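Local coordinates for hemopexin fold protein CP4 (Vigna unguiculata, PDB 3OYO), which is a calcium-binding haemopexin-fold protein of cow pea seeds whose exact biological role is not settled, at residues R43-G48 with P60-S65; K23-H28 with P217-I222; P2-A7 with R210-G215. All blocks are in the same frame, centred on the assembly; numbering follows the deposited sequence.

Contact 1 (R43-G48 with P60-S65); sequences RLISSG and PGIDCS. With CA (calcium ion), chain C.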
loop_
_atom_site.group_PDB
_atom_site.type_symbol
_atom_site.label_atom_id
_atom_site.label_comp_id
_atom_site.label_asym_id
_atom_site.label_seq_id
_atom_site.Cartn_x
_atom_site.Cartn_y
_atom_site.Cartn_z
ATOM N N ARG A 43 -5.276 -9.561 13.816
ATOM C CA ARG A 43 -5.108 -8.998 15.166
ATOM C C ARG A 43 -4.885 -7.503 15.122
ATOM O O ARG A 43 -4.658 -6.887 14.043
ATOM C CB ARG A 43 -3.947 -9.648 15.894
ATOM C CG ARG A 43 -2.610 -9.504 15.205
ATOM C CD ARG A 43 -1.883 -10.758 15.527
ATOM N NE ARG A 43 -0.447 -10.608 15.653
ATOM C CZ ARG A 43 0.174 -10.233 16.759
ATOM N NH1 ARG A 43 -0.526 -9.940 17.848
ATOM N NH2 ARG A 43 1.500 -10.152 16.763
ATOM N N LEU A 44 -4.967 -6.897 16.293
ATOM C CA LEU A 44 -4.746 -5.462 16.390
ATOM C C LEU A 44 -3.395 -5.065 15.862
ATOM O O LEU A 44 -2.393 -5.737 16.066
ATOM C CB LEU A 44 -4.907 -4.987 17.838
ATOM C CG LEU A 44 -6.341 -4.845 18.348
ATOM C CD1 LEU A 44 -6.276 -4.523 19.869
ATOM C CD2 LEU A 44 -7.063 -3.766 17.610
ATOM N N ILE A 45 -3.371 -3.941 15.184
ATOM C CA ILE A 45 -2.135 -3.374 14.686
ATOM C C ILE A 45 -1.170 -3.137 15.854
ATOM O O ILE A 45 0.041 -3.451 15.770
ATOM C CB ILE A 45 -2.442 -2.060 13.919
ATOM C CG1 ILE A 45 -3.204 -2.389 12.620
ATOM C CG2 ILE A 45 -1.166 -1.273 13.672
ATOM C CD1 ILE A 45 -3.784 -1.191 11.914
ATOM N N SER A 46 -1.716 -2.659 16.971
ATOM C CA SER A 46 -0.888 -2.319 18.103
ATOM C C SER A 46 -0.305 -3.566 18.762
ATOM O O SER A 46 0.630 -3.459 19.538
ATOM C CB SER A 46 -1.639 -1.459 19.112
ATOM O OG SER A 46 -2.794 -2.131 19.635
ATOM N N SER A 47 -0.911 -4.718 18.488
ATOM C CA SER A 47 -0.431 -5.982 18.994
ATOM C C SER A 47 0.728 -6.470 18.168
ATOM O O SER A 47 1.700 -6.942 18.715
ATOM C CB SER A 47 -1.552 -7.039 18.991
ATOM O OG SER A 47 -2.588 -6.619 19.837
ATOM N N GLY A 48 0.611 -6.336 16.849
ATOM C CA GLY A 48 1.659 -6.730 15.941
ATOM C C GLY A 48 2.793 -5.743 15.927
ATOM O O GLY A 48 3.960 -6.132 15.760
ATOM N N PRO A 60 -7.529 5.009 14.381
ATOM C CA PRO A 60 -8.365 3.968 13.770
ATOM C C PRO A 60 -7.598 2.937 12.904
ATOM O O PRO A 60 -8.174 1.933 12.518
ATOM C CB PRO A 60 -9.338 4.771 12.924
ATOM C CG PRO A 60 -8.487 5.906 12.431
ATOM C CD PRO A 60 -7.710 6.301 13.701
ATOM N N GLY A 61 -6.319 3.149 12.620
ATOM C CA GLY A 61 -5.569 2.155 11.842
ATOM C C GLY A 61 -4.887 2.698 10.586
ATOM O O GLY A 61 -4.943 3.895 10.293
ATOM N N ILE A 62 -4.265 1.819 9.812
ATOM C CA ILE A 62 -3.488 2.260 8.662
ATOM C C ILE A 62 -4.353 2.220 7.396
ATOM O O ILE A 62 -4.945 1.173 7.075
ATOM C CB ILE A 62 -2.211 1.368 8.538
ATOM C CG1 ILE A 62 -1.276 1.602 9.755
ATOM C CG2 ILE A 62 -1.508 1.526 7.150
ATOM C CD1 ILE A 62 -0.180 0.525 9.902
ATOM N N ASP A 63 -4.425 3.357 6.692
ATOM C CA ASP A 63 -5.242 3.454 5.463
ATOM C C ASP A 63 -4.362 3.596 4.199
ATOM O O ASP A 63 -4.864 3.841 3.131
ATOM C CB ASP A 63 -6.207 4.656 5.565
ATOM C CG ASP A 63 -5.484 5.991 5.713
ATOM O OD1 ASP A 63 -4.238 6.084 5.516
ATOM O OD2 ASP A 63 -6.171 7.000 6.015
ATOM N N CYS A 64 -3.039 3.465 4.339
ATOM C CA CYS A 64 -2.136 3.574 3.198
ATOM C C CYS A 64 -0.767 3.259 3.710
ATOM O O CYS A 64 -0.456 3.584 4.832
ATOM C CB CYS A 64 -2.174 4.982 2.545
ATOM S SG CYS A 64 -0.996 5.225 1.194
ATOM N N SER A 65 0.059 2.605 2.909
ATOM C CA SER A 65 1.414 2.250 3.307
ATOM C C SER A 65 2.220 1.805 2.075
ATOM O O SER A 65 1.680 1.387 1.090
ATOM C CB SER A 65 1.401 1.109 4.351
ATOM O OG SER A 65 0.687 0.013 3.820
HETATM CA CA CA C . -6.641 3.011 1.632
#
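The tip of I45 reaches across to the backbone of G61 and I62. I45 CD1 lies 3.8 Å from G61 CA and 3.7 Å from I62 N, so a single methyl covers the G61-I62 peptide junction. The other branch turns to a side chain instead: I45 CG2 is 4.3 Å from I62 CD1. The contact is apolar and buried, and no hydrogen bond crosses it.

The torsions of I45 explain the reach. CG1 lies beside the backbone N (chi1 -68°), and chi2 of 169° stretches the arm out to CD1. I45 is the first residue of helix 45-48. That short helix begins at the N-cap residue L44, whose carbonyl O takes bonds from S47 N at 3.0 Å and G48 N at 3.2 Å. On the far side the chain runs from P60, which follows a cis peptide bond, through G61. G61 O accepts a hydrogen bond from S77 OG. Two residues beyond G61, D63 O binds the calcium ion at 2.5 Å, and D63 OD2 is hydrogen-bonded to G78 N.

I45 and I62 both pack on F19 of strand 15-20, and I62 also touches A6 of strand 6-9 and V75 of strand 72-77. The contact thus bridges two sheets of the propeller, from helix 45-48, which follows outer strand 37-44, to the loop that leads into inner strand 64-67.

Contact 2 (K23-H28 with P217-I222); sequences KYVRLH and PVLKGI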
loop_
_atom_site.group_PDB
_atom_site.type_symbol
_atom_site.label_atom_id
_atom_site.label_comp_id
_atom_site.label_asym_id
_atom_site.label_seq_id
_atom_site.Cartn_x
_atom_site.Cartn_y
_atom_site.Cartn_z
ATOM N N LYS A 23 -6.825 -3.402 12.394
ATOM C CA LYS A 23 -6.290 -4.762 12.398
ATOM C C LYS A 23 -5.522 -5.103 11.098
ATOM O O LYS A 23 -5.572 -4.372 10.099
ATOM C CB LYS A 23 -7.435 -5.762 12.594
ATOM C CG LYS A 23 -8.168 -5.587 13.893
ATOM C CD LYS A 23 -9.290 -6.555 14.020
ATOM C CE LYS A 23 -10.396 -5.921 14.894
ATOM N NZ LYS A 23 -11.145 -6.933 15.650
ATOM N N TYR A 24 -4.824 -6.227 11.131
ATOM C CA TYR A 24 -4.037 -6.691 9.982
ATOM C C TYR A 24 -3.747 -8.217 10.045
ATOM O O TYR A 24 -3.950 -8.903 11.085
ATOM C CB TYR A 24 -2.690 -5.920 9.942
ATOM C CG TYR A 24 -1.654 -6.542 10.869
ATOM C CD1 TYR A 24 -1.769 -6.412 12.267
ATOM C CD2 TYR A 24 -0.603 -7.310 10.360
ATOM C CE1 TYR A 24 -0.856 -7.031 13.129
ATOM C CE2 TYR A 24 0.309 -7.965 11.215
ATOM C CZ TYR A 24 0.170 -7.810 12.614
ATOM O OH TYR A 24 1.028 -8.441 13.505
ATOM N N VAL A 25 -3.222 -8.733 8.933
ATOM C CA VAL A 25 -2.755 -10.129 8.803
ATOM C C VAL A 25 -1.456 -10.053 8.044
ATOM O O VAL A 25 -1.196 -9.073 7.331
ATOM C CB VAL A 25 -3.770 -11.040 8.048
ATOM C CG1 VAL A 25 -5.068 -11.153 8.851
ATOM C CG2 VAL A 25 -4.074 -10.516 6.634
ATOM N N ARG A 26 -0.632 -11.063 8.228
ATOM C CA ARG A 26 0.590 -11.196 7.473
ATOM C C ARG A 26 0.447 -12.476 6.668
ATOM O O ARG A 26 0.203 -13.534 7.233
ATOM C CB ARG A 26 1.809 -11.287 8.419
ATOM C CG ARG A 26 3.115 -11.497 7.715
ATOM C CD ARG A 26 4.255 -11.515 8.709
ATOM N NE ARG A 26 4.011 -12.521 9.742
ATOM C CZ ARG A 26 4.763 -13.590 9.899
ATOM N NH1 ARG A 26 5.839 -13.746 9.121
ATOM N NH2 ARG A 26 4.478 -14.466 10.857
ATOM N N LEU A 27 0.623 -12.374 5.347
ATOM C CA LEU A 27 0.460 -13.524 4.458
ATOM C C LEU A 27 1.723 -13.918 3.716
ATOM O O LEU A 27 2.560 -13.074 3.378
ATOM C CB LEU A 27 -0.596 -13.317 3.380
ATOM C CG LEU A 27 -2.011 -12.804 3.522
ATOM C CD1 LEU A 27 -2.713 -13.161 2.242
ATOM C CD2 LEU A 27 -2.749 -13.395 4.752
ATOM N N HIS A 28 1.821 -15.215 3.440
ATOM C CA HIS A 28 2.813 -15.706 2.524
ATOM C C HIS A 28 2.024 -15.957 1.241
ATOM O O HIS A 28 0.957 -16.583 1.250
ATOM C CB HIS A 28 3.464 -16.998 3.031
ATOM C CG HIS A 28 4.295 -17.673 1.988
ATOM N ND1 HIS A 28 5.575 -17.269 1.692
ATOM C CD2 HIS A 28 4.013 -18.690 1.139
ATOM C CE1 HIS A 28 6.047 -17.999 0.700
ATOM N NE2 HIS A 28 5.122 -18.874 0.353
ATOM N N PRO A 217 -8.564 -16.740 -1.415
ATOM C CA PRO A 217 -9.612 -17.503 -0.708
ATOM C C PRO A 217 -9.325 -17.696 0.780
ATOM O O PRO A 217 -10.265 -17.802 1.571
ATOM C CB PRO A 217 -9.627 -18.861 -1.447
ATOM C CG PRO A 217 -8.284 -18.945 -2.089
ATOM C CD PRO A 217 -8.012 -17.533 -2.538
ATOM N N VAL A 218 -8.036 -17.715 1.159
ATOM C CA VAL A 218 -7.653 -17.838 2.571
ATOM C C VAL A 218 -8.214 -16.708 3.448
ATOM O O VAL A 218 -8.228 -16.830 4.668
ATOM C CB VAL A 218 -6.114 -17.989 2.767
ATOM C CG1 VAL A 218 -5.393 -16.607 2.780
ATOM C CG2 VAL A 218 -5.799 -18.750 4.004
ATOM N N LEU A 219 -8.713 -15.626 2.849
ATOM C CA LEU A 219 -9.220 -14.518 3.674
ATOM C C LEU A 219 -10.689 -14.751 3.990
ATOM O O LEU A 219 -11.295 -14.068 4.836
ATOM C CB LEU A 219 -8.994 -13.158 2.981
ATOM C CG LEU A 219 -7.546 -12.721 2.725
ATOM C CD1 LEU A 219 -7.605 -11.385 2.090
ATOM C CD2 LEU A 219 -6.695 -12.717 4.005
ATOM N N LYS A 220 -11.270 -15.726 3.291
ATOM C CA LYS A 220 -12.703 -16.022 3.458
ATOM C C LYS A 220 -13.043 -16.301 4.915
ATOM O O LYS A 220 -12.381 -17.094 5.563
ATOM C CB LYS A 220 -13.124 -17.206 2.595
ATOM C CG LYS A 220 -13.100 -16.951 1.121
ATOM C CD LYS A 220 -13.461 -18.274 0.418
ATOM C CE LYS A 220 -13.494 -18.179 -1.112
ATOM N NZ LYS A 220 -13.550 -19.607 -1.597
ATOM N N GLY A 221 -14.066 -15.606 5.410
ATOM C CA GLY A 221 -14.535 -15.756 6.791
ATOM C C GLY A 221 -13.719 -14.984 7.794
ATOM O O GLY A 221 -13.857 -15.172 8.988
ATOM N N ILE A 222 -12.856 -14.110 7.286
ATOM C CA ILE A 222 -11.975 -13.296 8.097
ATOM C C ILE A 222 -12.115 -11.883 7.589
ATOM O O ILE A 222 -12.231 -10.944 8.381
ATOM C CB ILE A 222 -10.512 -13.793 8.003
ATOM C CG1 ILE A 222 -10.441 -15.264 8.464
ATOM C CG2 ILE A 222 -9.570 -12.867 8.805
ATOM C CD1 ILE A 222 -9.090 -15.921 8.322
#
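L27 and V25 of strand 23-28 meet V218 and L219, which lie beyond the last helix. This is a closing contact of the four-bladed haemopexin propeller. The chain's C-terminal part comes back against the sheet that holds its N-terminal strands.

L27 carries most of the strand's share. Its CB points toward the 217-222 segment. Its CG sits beside the backbone N (chi1 -49°), and there the side chain forks. L27 CD1 lies 4.4 Å from V218 CG1. L27 CD2 lies 4.1 Å from L219 CD2. One leucine therefore sits against two successive residues of the 3-10 segment 217-219. The side chains of L27 and L219 cross obliquely.

V25, two residues earlier on the same side of the strand, makes the other contact with L219. V25 and L27 also rest on F18 of strand 15-20, and L27 touches I38 and W216. All contacts across the two segments are apolar, and none is a hydrogen bond.

Local backbone bonds shape the 217-222 segment. K220 N bonds to P217 O at 2.9 Å within the 3-10 turn. I222 N bonds to L219 O, also at 2.9 Å, and closes a type II beta turn over K220 and G221, with G221 at a positive phi of 81°.

L219 CD2 is the shared methyl of the contact: besides L27 it meets V25, at 4.3 Å from V25 CG2.

Contact 3 (P2-A7 with R210-G215); sequences PYINAA and RPILDG. With CA (calcium ion), chain C.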
loop_
_atom_site.group_PDB
_atom_site.type_symbol
_atom_site.label_atom_id
_atom_site.label_comp_id
_atom_site.label_asym_id
_atom_site.label_seq_id
_atom_site.Cartn_x
_atom_site.Cartn_y
_atom_site.Cartn_z
ATOM N N PRO A 2 -13.763 -0.791 2.346
ATOM C CA PRO A 2 -13.038 -1.607 1.371
ATOM C C PRO A 2 -12.477 -2.809 2.144
ATOM O O PRO A 2 -12.096 -2.675 3.302
ATOM C CB PRO A 2 -11.921 -0.674 0.897
ATOM C CG PRO A 2 -11.582 0.112 2.108
ATOM C CD PRO A 2 -12.989 0.409 2.712
ATOM N N TYR A 3 -12.497 -3.976 1.540
ATOM C CA TYR A 3 -11.948 -5.192 2.147
ATOM C C TYR A 3 -10.529 -4.974 2.697
ATOM O O TYR A 3 -10.245 -5.250 3.866
ATOM C CB TYR A 3 -12.018 -6.324 1.127
ATOM C CG TYR A 3 -13.391 -6.999 1.046
ATOM C CD1 TYR A 3 -14.526 -6.323 1.447
ATOM C CD2 TYR A 3 -13.536 -8.322 0.557
ATOM C CE1 TYR A 3 -15.781 -6.917 1.399
ATOM C CE2 TYR A 3 -14.784 -8.932 0.493
ATOM C CZ TYR A 3 -15.904 -8.215 0.906
ATOM O OH TYR A 3 -17.155 -8.773 0.903
ATOM N N ILE A 4 -9.641 -4.425 1.863
ATOM C CA ILE A 4 -8.273 -4.142 2.280
ATOM C C ILE A 4 -8.052 -2.606 2.159
ATOM O O ILE A 4 -8.314 -1.996 1.127
ATOM C CB ILE A 4 -7.247 -4.973 1.428
ATOM C CG1 ILE A 4 -7.482 -6.483 1.651
ATOM C CG2 ILE A 4 -5.779 -4.583 1.766
ATOM C CD1 ILE A 4 -6.845 -7.407 0.624
ATOM N N ASN A 5 -7.587 -1.997 3.253
ATOM C CA ASN A 5 -7.397 -0.601 3.283
ATOM C C ASN A 5 -5.943 -0.230 3.032
ATOM O O ASN A 5 -5.653 0.887 2.621
ATOM C CB ASN A 5 -7.882 -0.031 4.623
ATOM C CG ASN A 5 -8.263 1.446 4.513
ATOM O OD1 ASN A 5 -8.380 1.957 3.408
ATOM N ND2 ASN A 5 -8.536 2.108 5.649
ATOM N N ALA A 6 -5.010 -1.140 3.293
ATOM C CA ALA A 6 -3.588 -0.809 3.047
ATOM C C ALA A 6 -2.805 -2.086 2.953
ATOM O O ALA A 6 -3.226 -3.107 3.491
ATOM C CB ALA A 6 -3.049 0.085 4.179
ATOM N N ALA A 7 -1.660 -2.050 2.276
ATOM C CA ALA A 7 -0.849 -3.258 2.087
ATOM C C ALA A 7 0.566 -2.862 1.762
ATOM O O ALA A 7 0.783 -1.860 1.098
ATOM C CB ALA A 7 -1.413 -4.091 0.920
ATOM N N ARG A 210 -11.066 -9.448 -10.385
ATOM C CA ARG A 210 -11.635 -10.589 -9.649
ATOM C C ARG A 210 -11.997 -10.194 -8.219
ATOM O O ARG A 210 -11.458 -9.223 -7.687
ATOM C CB ARG A 210 -10.614 -11.724 -9.537
ATOM C CG ARG A 210 -10.401 -12.460 -10.803
ATOM C CD ARG A 210 -9.172 -13.323 -10.702
ATOM N NE ARG A 210 -8.916 -13.926 -12.007
ATOM C CZ ARG A 210 -7.830 -14.619 -12.338
ATOM N NH1 ARG A 210 -6.853 -14.797 -11.451
ATOM N NH2 ARG A 210 -7.719 -15.121 -13.572
ATOM N N PRO A 211 -12.936 -10.927 -7.608
ATOM C CA PRO A 211 -13.259 -10.652 -6.223
ATOM C C PRO A 211 -12.083 -11.080 -5.360
ATOM O O PRO A 211 -11.475 -12.116 -5.594
ATOM C CB PRO A 211 -14.493 -11.520 -5.972
ATOM C CG PRO A 211 -15.112 -11.730 -7.357
ATOM C CD PRO A 211 -13.867 -11.921 -8.193
ATOM N N ILE A 212 -11.764 -10.255 -4.374
ATOM C CA ILE A 212 -10.644 -10.517 -3.472
ATOM C C ILE A 212 -10.726 -11.916 -2.820
ATOM O O ILE A 212 -9.725 -12.657 -2.700
ATOM C CB ILE A 212 -10.574 -9.415 -2.368
ATOM C CG1 ILE A 212 -10.185 -8.069 -2.997
ATOM C CG2 ILE A 212 -9.579 -9.798 -1.287
ATOM C CD1 ILE A 212 -10.368 -6.798 -2.030
ATOM N N LEU A 213 -11.916 -12.262 -2.371
ATOM C CA LEU A 213 -12.128 -13.523 -1.692
ATOM C C LEU A 213 -12.003 -14.717 -2.603
ATOM O O LEU A 213 -11.959 -15.825 -2.116
ATOM C CB LEU A 213 -13.483 -13.523 -0.970
ATOM C CG LEU A 213 -13.613 -12.471 0.158
ATOM C CD1 LEU A 213 -15.014 -12.517 0.719
ATOM C CD2 LEU A 213 -12.596 -12.672 1.216
ATOM N N ASP A 214 -11.870 -14.498 -3.905
ATOM C CA ASP A 214 -11.608 -15.587 -4.844
ATOM C C ASP A 214 -10.152 -15.680 -5.225
ATOM O O ASP A 214 -9.643 -16.772 -5.484
ATOM C CB ASP A 214 -12.453 -15.422 -6.124
ATOM C CG ASP A 214 -13.905 -15.660 -5.872
ATOM O OD1 ASP A 214 -14.225 -16.528 -5.046
ATOM O OD2 ASP A 214 -14.744 -14.978 -6.470
ATOM N N GLY A 215 -9.476 -14.546 -5.285
ATOM C CA GLY A 215 -8.056 -14.544 -5.590
ATOM C C GLY A 215 -7.227 -14.876 -4.374
ATOM O O GLY A 215 -6.151 -15.414 -4.510
HETATM CA CA CA C . -6.641 3.011 1.632
#
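The Y3 ring meets L213 and I212 of helix 212-215, and both approach it obliquely. L213 comes to one corner of the ring, with CD1 at 3.6 Å and CG at 3.7 Å from Y3 CE2. The two side chains cross at about a right angle. I212 lies nearer the root of the ring, where its CD1 packs 3.6 Å from Y3 CB.

The next residue extends the apolar patch. I4 CD1 is 4.1 Å from I212 CG2, so I212 receives Y3 on one branch and I4 on the other.

A second flat group, the N5 amide, turns OD1 to the calcium ion, off the amide plane. N5 OD1 binds the metal at 2.7 Å and N5 O binds it at 2.5 Å. CG lies beside the carbonyl carbon (chi1 -156°), which lets both oxygens of one residue chelate the ion. The backbone oxygens of D63, D119 and D172 also bind this calcium. N5 and A6 both face F19 in a classic beta bulge, just where strand 6-9 begins.

The helix opens at the N-cap residue P211, whose O accepts from D214 N and G215 N. I4 and I212 both touch F186 of strand 182-187, and I4 also packs on F18 of strand 15-20. The contact therefore spans the seam between two sheets, joining the entry to inner strand 6-9 with the helix that follows outer strand 205-211.

Contacts 2 and 3 lie close together, with centres about 10 Å apart. Contact 1 is about 14 Å from contact 2 and 16 Å from contact 3, centre to centre. Along the chain the order is 2-7, 23-28, 43-48, 60-65, 210-215 and 217-222. Contacts 2 and 3 thus interlock and bring the two chain ends together, closing the propeller ring. Contact 1 falls between their halves and links successive sheets. All three reach the sheet of strands 6-9 to 37-44, where R43 O and Y24 N probably hydrogen-bond. Contacts 1 and 3 also share the calcium ion, bound by D63 and N5.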